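PDB 6FAK: afamin from Homo sapiens, which carries hydrophobic molecules in body fluids, binds vitamin E and keeps lipidated Wnt proteins soluble and active. Local coordinates for residues Asn21-Ala29 with Glu135-Tyr143; Phe30-Thr38 with Phe104-Leu115. All blocks are in the same frame, centred on the assembly; numbering follows the deposited sequence.

Contact 1 of 2, residues Asn21-Ala29 with Glu135-Tyr143; sequences NIEYITIIA and ESLLNHFLY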
loop_
_atom_site.group_PDB
_atom_site.type_symbol
_atom_site.label_atom_id
_atom_site.label_comp_id
_atom_site.label_asym_id
_atom_site.label_seq_id
_atom_site.Cartn_x
_atom_site.Cartn_y
_atom_site.Cartn_z
ATOM N N ASN A 21 15.072 -15.627 15.211
ATOM C CA ASN A 21 14.081 -15.764 14.117
ATOM C C ASN A 21 14.697 -15.916 12.700
ATOM O O ASN A 21 14.029 -15.713 11.708
ATOM C CB ASN A 21 13.101 -14.580 14.172
ATOM C CG ASN A 21 12.263 -14.584 15.445
ATOM O OD1 ASN A 21 11.322 -15.376 15.583
ATOM N ND2 ASN A 21 12.609 -13.707 16.389
ATOM N N ILE A 22 15.966 -16.307 12.643
ATOM C CA ILE A 22 16.746 -16.384 11.414
ATOM C C ILE A 22 16.116 -17.255 10.310
ATOM O O ILE A 22 16.265 -16.954 9.109
ATOM C CB ILE A 22 18.175 -16.871 11.726
ATOM C CG1 ILE A 22 19.139 -16.606 10.561
ATOM C CG2 ILE A 22 18.175 -18.347 12.109
ATOM C CD1 ILE A 22 19.346 -15.144 10.242
ATOM N N GLU A 23 15.424 -18.312 10.717
ATOM C CA GLU A 23 14.733 -19.195 9.802
ATOM C C GLU A 23 13.586 -18.428 9.116
ATOM O O GLU A 23 13.516 -18.377 7.888
ATOM C CB GLU A 23 14.240 -20.470 10.528
ATOM C CG GLU A 23 13.320 -21.367 9.699
ATOM C CD GLU A 23 13.050 -22.739 10.342
ATOM O OE1 GLU A 23 12.213 -22.829 11.274
ATOM O OE2 GLU A 23 13.650 -23.738 9.887
ATOM N N TYR A 24 12.748 -17.788 9.918
ATOM C CA TYR A 24 11.619 -17.013 9.422
ATOM C C TYR A 24 12.031 -15.825 8.518
ATOM O O TYR A 24 11.428 -15.563 7.481
ATOM C CB TYR A 24 10.762 -16.516 10.596
ATOM C CG TYR A 24 10.306 -17.628 11.527
ATOM C CD1 TYR A 24 9.451 -18.639 11.077
ATOM C CD2 TYR A 24 10.758 -17.689 12.858
ATOM C CE1 TYR A 24 9.054 -19.675 11.929
ATOM C CE2 TYR A 24 10.349 -18.705 13.715
ATOM C CZ TYR A 24 9.491 -19.691 13.249
ATOM O OH TYR A 24 9.092 -20.706 14.096
ATOM N N ILE A 25 13.034 -15.104 8.977
ATOM C CA ILE A 25 13.651 -13.982 8.276
ATOM C C ILE A 25 14.185 -14.392 6.905
ATOM O O ILE A 25 13.987 -13.669 5.902
ATOM C CB ILE A 25 14.774 -13.390 9.160
ATOM C CG1 ILE A 25 14.152 -12.657 10.362
ATOM C CG2 ILE A 25 15.704 -12.481 8.400
ATOM C CD1 ILE A 25 15.200 -12.274 11.391
ATOM N N THR A 26 14.878 -15.517 6.857
ATOM C CA THR A 26 15.468 -15.983 5.621
ATOM C C THR A 26 14.400 -16.355 4.550
ATOM O O THR A 26 14.560 -16.065 3.356
ATOM C CB THR A 26 16.392 -17.201 5.894
ATOM O OG1 THR A 26 17.459 -16.790 6.760
ATOM C CG2 THR A 26 17.009 -17.691 4.617
ATOM N N ILE A 27 13.361 -17.042 5.007
ATOM C CA ILE A 27 12.210 -17.426 4.174
ATOM C C ILE A 27 11.560 -16.184 3.588
ATOM O O ILE A 27 11.303 -16.124 2.369
ATOM C CB ILE A 27 11.200 -18.266 4.989
ATOM C CG1 ILE A 27 11.778 -19.653 5.193
ATOM C CG2 ILE A 27 9.850 -18.376 4.276
ATOM C CD1 ILE A 27 10.965 -20.525 6.157
ATOM N N ILE A 28 11.320 -15.178 4.447
ATOM C CA ILE A 28 10.679 -13.948 3.979
ATOM C C ILE A 28 11.555 -13.322 2.861
ATOM O O ILE A 28 11.060 -13.056 1.777
ATOM C CB ILE A 28 10.501 -12.901 5.076
ATOM C CG1 ILE A 28 9.449 -13.365 6.108
ATOM C CG2 ILE A 28 10.058 -11.566 4.485
ATOM C CD1 ILE A 28 9.253 -12.449 7.291
ATOM N N ALA A 29 12.844 -13.144 3.131
ATOM C CA ALA A 29 13.741 -12.499 2.130
ATOM C C ALA A 29 13.767 -13.271 0.778
ATOM O O ALA A 29 13.655 -12.692 -0.288
ATOM C CB ALA A 29 15.149 -12.398 2.688
ATOM N N GLU A 135 6.326 -25.541 13.597
ATOM C CA GLU A 135 7.402 -24.825 12.930
ATOM C C GLU A 135 7.200 -24.990 11.416
ATOM O O GLU A 135 7.259 -24.007 10.665
ATOM C CB GLU A 135 8.778 -25.362 13.374
ATOM C CG GLU A 135 9.786 -24.307 13.819
ATOM C CD GLU A 135 11.090 -24.924 14.343
ATOM O OE1 GLU A 135 11.671 -25.775 13.631
ATOM O OE2 GLU A 135 11.543 -24.567 15.460
ATOM N N SER A 136 6.927 -26.212 10.970
ATOM C CA SER A 136 6.620 -26.451 9.553
ATOM C C SER A 136 5.420 -25.676 9.007
ATOM O O SER A 136 5.447 -25.242 7.848
ATOM C CB SER A 136 6.389 -27.921 9.276
ATOM O OG SER A 136 6.236 -28.133 7.875
ATOM N N LEU A 137 4.377 -25.513 9.822
ATOM C CA LEU A 137 3.159 -24.849 9.383
ATOM C C LEU A 137 3.408 -23.375 9.225
ATOM O O LEU A 137 2.999 -22.786 8.244
ATOM C CB LEU A 137 2.022 -25.058 10.379
ATOM C CG LEU A 137 0.662 -24.503 9.926
ATOM C CD1 LEU A 137 -0.082 -25.549 9.112
ATOM C CD2 LEU A 137 -0.173 -24.025 11.105
ATOM N N LEU A 138 4.029 -22.773 10.217
ATOM C CA LEU A 138 4.328 -21.366 10.181
ATOM C C LEU A 138 5.365 -21.067 9.086
ATOM O O LEU A 138 5.262 -20.036 8.435
ATOM C CB LEU A 138 4.805 -20.871 11.553
ATOM C CG LEU A 138 4.655 -19.369 11.867
ATOM C CD1 LEU A 138 3.926 -19.133 13.184
ATOM C CD2 LEU A 138 5.993 -18.642 11.870
ATOM N N ASN A 139 6.356 -21.946 8.901
ATOM C CA ASN A 139 7.330 -21.792 7.824
ATOM C C ASN A 139 6.645 -21.754 6.457
ATOM O O ASN A 139 6.916 -20.860 5.679
ATOM C CB ASN A 139 8.398 -22.876 7.820
ATOM C CG ASN A 139 9.478 -22.662 8.879
ATOM O OD1 ASN A 139 9.597 -21.588 9.462
ATOM N ND2 ASN A 139 10.277 -23.704 9.124
ATOM N N HIS A 140 5.739 -22.696 6.195
ATOM C CA HIS A 140 5.030 -22.747 4.908
ATOM C C HIS A 140 4.058 -21.569 4.732
ATOM O O HIS A 140 3.989 -20.966 3.646
ATOM C CB HIS A 140 4.324 -24.098 4.709
ATOM C CG HIS A 140 3.863 -24.334 3.300
ATOM N ND1 HIS A 140 4.538 -25.142 2.414
ATOM C CD2 HIS A 140 2.794 -23.853 2.624
ATOM C CE1 HIS A 140 3.909 -25.143 1.253
ATOM N NE2 HIS A 140 2.845 -24.373 1.356
ATOM N N PHE A 141 3.340 -21.203 5.794
ATOM C CA PHE A 141 2.482 -19.977 5.783
ATOM C C PHE A 141 3.246 -18.694 5.368
ATOM O O PHE A 141 2.809 -17.959 4.485
ATOM C CB PHE A 141 1.877 -19.749 7.187
ATOM C CG PHE A 141 1.215 -18.400 7.365
ATOM C CD1 PHE A 141 -0.093 -18.188 6.935
ATOM C CD2 PHE A 141 1.904 -17.350 7.949
ATOM C CE1 PHE A 141 -0.693 -16.955 7.072
ATOM C CE2 PHE A 141 1.314 -16.119 8.104
ATOM C CZ PHE A 141 0.014 -15.930 7.657
ATOM N N LEU A 142 4.378 -18.467 6.027
ATOM C CA LEU A 142 5.216 -17.347 5.818
ATOM C C LEU A 142 5.817 -17.310 4.392
ATOM O O LEU A 142 5.841 -16.257 3.765
ATOM C CB LEU A 142 6.307 -17.339 6.872
ATOM C CG LEU A 142 6.887 -16.073 7.443
ATOM C CD1 LEU A 142 5.857 -14.974 7.627
ATOM C CD2 LEU A 142 7.570 -16.398 8.783
ATOM N N TYR A 143 6.317 -18.453 3.916
ATOM C CA TYR A 143 6.648 -18.632 2.501
ATOM C C TYR A 143 5.525 -18.194 1.563
ATOM O O TYR A 143 5.766 -17.440 0.612
ATOM C CB TYR A 143 7.020 -20.093 2.245
ATOM C CG TYR A 143 7.077 -20.568 0.838
ATOM C CD1 TYR A 143 8.126 -20.208 0.011
ATOM C CD2 TYR A 143 6.113 -21.447 0.333
ATOM C CE1 TYR A 143 8.197 -20.656 -1.303
ATOM C CE2 TYR A 143 6.183 -21.924 -0.975
ATOM C CZ TYR A 143 7.243 -21.544 -1.776
ATOM O OH TYR A 143 7.330 -22.018 -3.046
#

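Contact 2 of 2, residues Phe30-Thr38 with Phe104-Leu115; sequences FAQYVQEAT and FFYNKKSDVGFL. With NA (sodium ion), chain F; NAG (2-acetamido-2-deoxy-beta-D-glucopyranose), chain B.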
loop_
_atom_site.group_PDB
_atom_site.type_symbol
_atom_site.label_atom_id
_atom_site.label_comp_id
_atom_site.label_asym_id
_atom_site.label_seq_id
_atom_site.Cartn_x
_atom_site.Cartn_y
_atom_site.Cartn_z
ATOM N N PHE A 30 13.987 -14.576 0.882
ATOM C CA PHE A 30 14.139 -15.435 -0.270
ATOM C C PHE A 30 12.857 -15.473 -1.084
ATOM O O PHE A 30 12.902 -15.229 -2.290
ATOM C CB PHE A 30 14.558 -16.837 0.153
ATOM C CG PHE A 30 15.052 -17.730 -0.968
ATOM C CD1 PHE A 30 15.282 -17.293 -2.254
ATOM C CD2 PHE A 30 15.325 -19.044 -0.684
ATOM C CE1 PHE A 30 15.770 -18.149 -3.242
ATOM C CE2 PHE A 30 15.763 -19.949 -1.662
ATOM C CZ PHE A 30 16.023 -19.486 -2.951
ATOM N N ALA A 31 11.734 -15.629 -0.386
ATOM C CA ALA A 31 10.407 -15.706 -1.026
ATOM C C ALA A 31 10.020 -14.426 -1.709
ATOM O O ALA A 31 9.385 -14.457 -2.774
ATOM C CB ALA A 31 9.341 -16.132 -0.012
ATOM N N GLN A 32 10.395 -13.279 -1.123
ATOM C CA GLN A 32 10.091 -11.981 -1.763
ATOM C C GLN A 32 10.980 -11.705 -2.987
ATOM O O GLN A 32 10.484 -11.210 -3.985
ATOM C CB GLN A 32 10.217 -10.813 -0.766
ATOM C CG GLN A 32 9.213 -10.881 0.367
ATOM C CD GLN A 32 9.228 -9.641 1.235
ATOM O OE1 GLN A 32 10.311 -9.176 1.640
ATOM N NE2 GLN A 32 8.021 -9.134 1.574
ATOM N N TYR A 33 12.287 -11.967 -2.872
ATOM C CA TYR A 33 13.198 -11.774 -3.970
ATOM C C TYR A 33 13.000 -12.742 -5.142
ATOM O O TYR A 33 13.165 -12.364 -6.307
ATOM C CB TYR A 33 14.649 -11.804 -3.465
ATOM C CG TYR A 33 15.091 -10.471 -2.841
ATOM C CD1 TYR A 33 14.994 -9.268 -3.551
ATOM C CD2 TYR A 33 15.653 -10.426 -1.593
ATOM C CE1 TYR A 33 15.430 -8.070 -3.003
ATOM C CE2 TYR A 33 16.084 -9.225 -1.024
ATOM C CZ TYR A 33 15.971 -8.072 -1.737
ATOM O OH TYR A 33 16.414 -6.892 -1.178
ATOM N N VAL A 34 12.675 -13.993 -4.832
ATOM C CA VAL A 34 12.618 -15.079 -5.835
ATOM C C VAL A 34 11.286 -15.777 -5.604
ATOM O O VAL A 34 11.173 -16.804 -4.893
ATOM C CB VAL A 34 13.818 -16.064 -5.734
ATOM C CG1 VAL A 34 13.817 -16.995 -6.939
ATOM C CG2 VAL A 34 15.160 -15.336 -5.680
ATOM N N GLN A 35 10.261 -15.142 -6.129
ATOM C CA GLN A 35 8.898 -15.518 -5.819
ATOM C C GLN A 35 8.497 -16.856 -6.463
ATOM O O GLN A 35 7.486 -17.420 -6.085
ATOM C CB GLN A 35 7.938 -14.404 -6.286
ATOM C CG GLN A 35 8.063 -13.126 -5.465
ATOM C CD GLN A 35 7.534 -11.974 -6.216
ATOM O OE1 GLN A 35 8.266 -11.390 -6.984
ATOM N NE2 GLN A 35 6.234 -11.676 -6.059
ATOM N N GLU A 36 9.277 -17.306 -7.444
ATOM C CA GLU A 36 9.104 -18.630 -8.093
ATOM C C GLU A 36 9.773 -19.760 -7.328
ATOM O O GLU A 36 9.491 -20.940 -7.617
ATOM C CB GLU A 36 9.672 -18.643 -9.538
ATOM C CG GLU A 36 9.192 -17.507 -10.419
ATOM C CD GLU A 36 9.963 -16.144 -10.215
ATOM O OE1 GLU A 36 10.839 -16.032 -9.288
ATOM O OE2 GLU A 36 9.676 -15.175 -10.996
ATOM N N ALA A 37 10.661 -19.451 -6.380
ATOM C CA ALA A 37 11.350 -20.499 -5.622
ATOM C C ALA A 37 10.384 -21.381 -4.814
ATOM O O ALA A 37 9.357 -20.895 -4.275
ATOM C CB ALA A 37 12.427 -19.931 -4.726
ATOM N N THR A 38 10.708 -22.686 -4.778
ATOM C CA THR A 38 9.905 -23.696 -4.134
ATOM C C THR A 38 10.247 -23.710 -2.654
ATOM O O THR A 38 11.269 -23.174 -2.225
ATOM C CB THR A 38 10.184 -25.122 -4.729
ATOM O OG1 THR A 38 11.571 -25.449 -4.541
ATOM C CG2 THR A 38 9.887 -25.171 -6.236
ATOM N N PHE A 104 18.273 -7.292 -7.852
ATOM C CA PHE A 104 17.391 -8.122 -7.009
ATOM C C PHE A 104 16.055 -7.405 -6.666
ATOM O O PHE A 104 14.972 -8.003 -6.723
ATOM C CB PHE A 104 18.109 -8.610 -5.745
ATOM C CG PHE A 104 18.706 -9.973 -5.895
ATOM C CD1 PHE A 104 17.887 -11.095 -5.976
ATOM C CD2 PHE A 104 20.066 -10.146 -6.040
ATOM C CE1 PHE A 104 18.445 -12.369 -6.130
ATOM C CE2 PHE A 104 20.633 -11.415 -6.190
ATOM C CZ PHE A 104 19.828 -12.531 -6.223
ATOM N N PHE A 105 16.176 -6.122 -6.339
ATOM C CA PHE A 105 15.037 -5.266 -6.143
ATOM C C PHE A 105 14.126 -5.169 -7.370
ATOM O O PHE A 105 12.906 -5.273 -7.232
ATOM C CB PHE A 105 15.495 -3.883 -5.675
ATOM C CG PHE A 105 14.409 -2.874 -5.637
ATOM C CD1 PHE A 105 13.503 -2.863 -4.603
ATOM C CD2 PHE A 105 14.316 -1.884 -6.602
ATOM C CE1 PHE A 105 12.487 -1.908 -4.564
ATOM C CE2 PHE A 105 13.303 -0.937 -6.564
ATOM C CZ PHE A 105 12.404 -0.958 -5.537
ATOM N N TYR A 106 14.717 -4.929 -8.552
ATOM C CA TYR A 106 13.978 -4.935 -9.792
ATOM C C TYR A 106 13.367 -6.289 -10.178
ATOM O O TYR A 106 12.435 -6.291 -10.977
ATOM C CB TYR A 106 14.775 -4.368 -10.983
ATOM C CG TYR A 106 15.058 -2.889 -10.893
ATOM C CD1 TYR A 106 14.063 -1.999 -10.542
ATOM C CD2 TYR A 106 16.316 -2.366 -11.195
ATOM C CE1 TYR A 106 14.306 -0.648 -10.449
ATOM C CE2 TYR A 106 16.568 -0.994 -11.111
ATOM C CZ TYR A 106 15.554 -0.149 -10.719
ATOM O OH TYR A 106 15.726 1.222 -10.650
ATOM N N ASN A 107 13.883 -7.386 -9.640
ATOM C CA ASN A 107 13.372 -8.724 -9.889
ATOM C C ASN A 107 12.012 -9.011 -9.242
ATOM O O ASN A 107 11.321 -9.951 -9.652
ATOM C CB ASN A 107 14.395 -9.759 -9.393
ATOM C CG ASN A 107 14.159 -11.170 -9.981
ATOM O OD1 ASN A 107 14.118 -11.299 -11.167
ATOM N ND2 ASN A 107 14.034 -12.199 -9.130
ATOM N N LYS A 108 11.617 -8.240 -8.214
ATOM C CA LYS A 108 10.316 -8.467 -7.556
ATOM C C LYS A 108 9.201 -8.170 -8.521
ATOM O O LYS A 108 9.291 -7.196 -9.282
ATOM C CB LYS A 108 10.180 -7.598 -6.292
ATOM C CG LYS A 108 11.177 -8.041 -5.242
ATOM C CD LYS A 108 11.010 -7.293 -3.941
ATOM C CE LYS A 108 11.899 -7.839 -2.834
ATOM N NZ LYS A 108 11.409 -7.290 -1.550
ATOM N N LYS A 109 8.157 -8.997 -8.495
ATOM C CA LYS A 109 6.952 -8.783 -9.318
ATOM C C LYS A 109 5.759 -8.441 -8.453
ATOM O O LYS A 109 5.371 -9.250 -7.576
ATOM C CB LYS A 109 6.618 -10.062 -10.102
ATOM C CG LYS A 109 7.682 -10.413 -11.150
ATOM C CD LYS A 109 8.470 -11.627 -10.684
ATOM C CE LYS A 109 9.769 -11.811 -11.447
ATOM N NZ LYS A 109 10.578 -12.744 -10.667
ATOM N N SER A 110 5.178 -7.263 -8.704
ATOM C CA SER A 110 3.900 -6.861 -8.093
ATOM C C SER A 110 2.753 -7.773 -8.488
ATOM O O SER A 110 1.932 -8.107 -7.650
ATOM C CB SER A 110 3.555 -5.415 -8.492
ATOM O OG SER A 110 3.978 -5.185 -9.828
ATOM N N ASP A 111 2.734 -8.217 -9.746
ATOM C CA ASP A 111 1.609 -9.028 -10.284
ATOM C C ASP A 111 1.925 -10.485 -9.926
ATOM O O ASP A 111 2.785 -11.091 -10.535
ATOM C CB ASP A 111 1.454 -8.813 -11.816
ATOM C CG ASP A 111 0.576 -9.897 -12.502
ATOM O OD1 ASP A 111 -0.163 -10.636 -11.846
ATOM O OD2 ASP A 111 0.614 -9.996 -13.724
ATOM N N VAL A 112 1.314 -10.990 -8.867
ATOM C CA VAL A 112 1.597 -12.352 -8.398
ATOM C C VAL A 112 0.592 -13.375 -8.975
ATOM O O VAL A 112 0.443 -14.433 -8.434
ATOM C CB VAL A 112 1.763 -12.418 -6.864
ATOM C CG1 VAL A 112 2.950 -11.558 -6.469
ATOM C CG2 VAL A 112 0.519 -11.960 -6.081
ATOM N N GLY A 113 -0.008 -13.065 -10.129
ATOM C CA GLY A 113 -1.015 -13.922 -10.778
ATOM C C GLY A 113 -0.388 -15.146 -11.396
ATOM O O GLY A 113 -1.112 -16.091 -11.723
ATOM N N PHE A 114 0.937 -15.145 -11.577
ATOM C CA PHE A 114 1.675 -16.370 -11.942
ATOM C C PHE A 114 1.703 -17.486 -10.856
ATOM O O PHE A 114 2.140 -18.623 -11.154
ATOM C CB PHE A 114 3.099 -16.085 -12.430
ATOM C CG PHE A 114 4.008 -15.501 -11.386
ATOM C CD1 PHE A 114 4.782 -16.331 -10.560
ATOM C CD2 PHE A 114 4.048 -14.142 -11.172
ATOM C CE1 PHE A 114 5.593 -15.817 -9.567
ATOM C CE2 PHE A 114 4.881 -13.622 -10.162
ATOM C CZ PHE A 114 5.649 -14.457 -9.379
ATOM N N LEU A 115 1.307 -17.166 -9.622
ATOM C CA LEU A 115 1.233 -18.140 -8.536
ATOM C C LEU A 115 -0.135 -18.805 -8.488
ATOM O O LEU A 115 -1.136 -18.165 -8.823
ATOM C CB LEU A 115 1.527 -17.450 -7.196
ATOM C CG LEU A 115 3.020 -17.001 -7.096
ATOM C CD1 LEU A 115 3.298 -16.330 -5.773
ATOM C CD2 LEU A 115 4.023 -18.114 -7.320
HETATM NA NA NA F . -2.624 -17.941 -10.857
HETATM C C1 NAG B . 12.041 5.324 -12.692
HETATM C C2 NAG B . 13.438 4.833 -13.050
HETATM C C3 NAG B . 14.463 5.407 -12.080
HETATM C C4 NAG B . 14.345 6.924 -12.042
HETATM C C5 NAG B . 12.899 7.356 -11.776
HETATM C C6 NAG B . 12.755 8.872 -11.850
HETATM C C7 NAG B . 14.145 2.660 -13.967
HETATM C C8 NAG B . 14.872 3.417 -15.045
HETATM N N2 NAG B . 13.482 3.378 -13.046
HETATM O O3 NAG B . 15.789 5.029 -12.485
HETATM O O4 NAG B . 15.214 7.449 -11.031
HETATM O O5 NAG B . 12.011 6.754 -12.732
HETATM O O6 NAG B . 13.071 9.328 -13.171
HETATM O O7 NAG B . 14.157 1.440 -13.933
HETATM O O HOH W 1 12.830 -8.811 0.382
HETATM O O HOH W 2 10.700 -12.625 -7.636
HETATM O O HOH W 3 13.171 -14.817 -10.023
HETATM O O HOH W 4 -4.153 -17.179 -9.235
#

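Contact 1 of 2, residues Asn21-Ala29 with Glu135-Tyr143
Glu23 and Asn139 make the polar link between the two helices: Asn139 ND2 donates to Glu23 OE1 at 3.0 Å, with an N-H...O angle of 160°. The acceptor lies in the plane of the amide, whereas the donor stands above the carboxylate plane, the two groups being turned almost perpendicular. Glu23 reaches across with CG anti to its backbone N (chi1 171°) and the rest of its chain extended. A like charge lies near, Glu135 OE1 being 3.8 Å from Glu23 OE1, although Glu135 is poorly ordered. Without the carboxylate, as with an alanine here, Asn139 ND2 would probably lose this acceptor and its amide would be freer to turn. The segments belong to the all-helical albumin fold of the first domain, and their axes run nearly parallel, 26° apart and 9.3 Å at closest approach. One knob-into-hole contact fits them together: the Tyr24 side chain enters a hole bordered by Glu135, Leu138, Asn139 and Leu142. Its CE1 meets Leu138 CD2 at 3.2 Å, short for two carbons and so doubtful in detail, and Asn139 OD1 also lies close to CE1; Leu142 CD2 supports the base of the side chain, 3.7 Å from Tyr24 CB. Mostly apolar contacts continue toward the C-terminal ends. Ile27 turns its two branches to different partners, CG2 to Tyr143 CB at 3.9 Å and CD1 to the Asn139 side chain. Ile28 CG1 packs on Leu142 CG at 4.0 Å, and helix 154-171 touches both Ile28 and Leu142.

Contact 2 of 2, residues Phe30-Thr38 with Phe104-Leu115
The Tyr33 ring is flanked on both faces: Lys108 NZ sits over one in a cation-pi contact, 4.6 Å from the ring centroid, with a water bonded to it nearer the rim, and the edge of the Phe104 ring points at the other, their planes 72° apart in a T-shaped pair. Phe104 O lies at the Tyr33 ring edge, and Gln35 CB at that of Phe114, 3.8 Å from CZ. Lys108 NZ is also bonded to Pro150 O, and Tyr33 OH to Asn70 ND2 and to Glu250 O in the second albumin domain. The Gln35 amide pairs with the backbone of Lys109: Lys109 N donates to Gln35 OE1 at 2.8 Å and Gln35 NE2 to Lys109 O at 3.0 Å, each hydrogen pointing at an in-plane lone pair. This two-bond grip fixes the amide's rotation and joins the type I turn Val34-Ala37, after helix 22-33, to the irregular chain that follows helix 97-106. Asn107 ND2 donates to Tyr33 O at 3.0 Å. Lys109, bent at chi2 (108°), brings NZ to the syn lone pair of Glu36 OE2 in a 2.6 Å salt bridge, and a water accepts from Lys109 NZ and Gln35 N within bonding distance of Gln35 OE1 and Tyr33 O. Asp111 OD1 accepts from Gly113 N in an Asx turn, and a sodium ion is held by Gly113 O, Leu115 O and a water.

Overall arrangement
Both contacts lie in the first albumin domain, on the same side of the chain's centre, with their own centres about 16 Å apart. They share helix 22-33: contact 1 uses its first two thirds against helix 134-148, and contact 2 uses its end and the following turn against the end of helix 97-106 and the chain after it. Along the sequence, both segments of contact 2 fall between those of contact 1. Tyr143 OH probably hydrogen-bonds to Ala37 O at 2.6 Å, linking them directly. The shared helix also reaches the second domain, through Ile25 on helix 253-268 and Tyr33 at Glu250, within the region 194-298 that forms the hydrophobic ligand pocket.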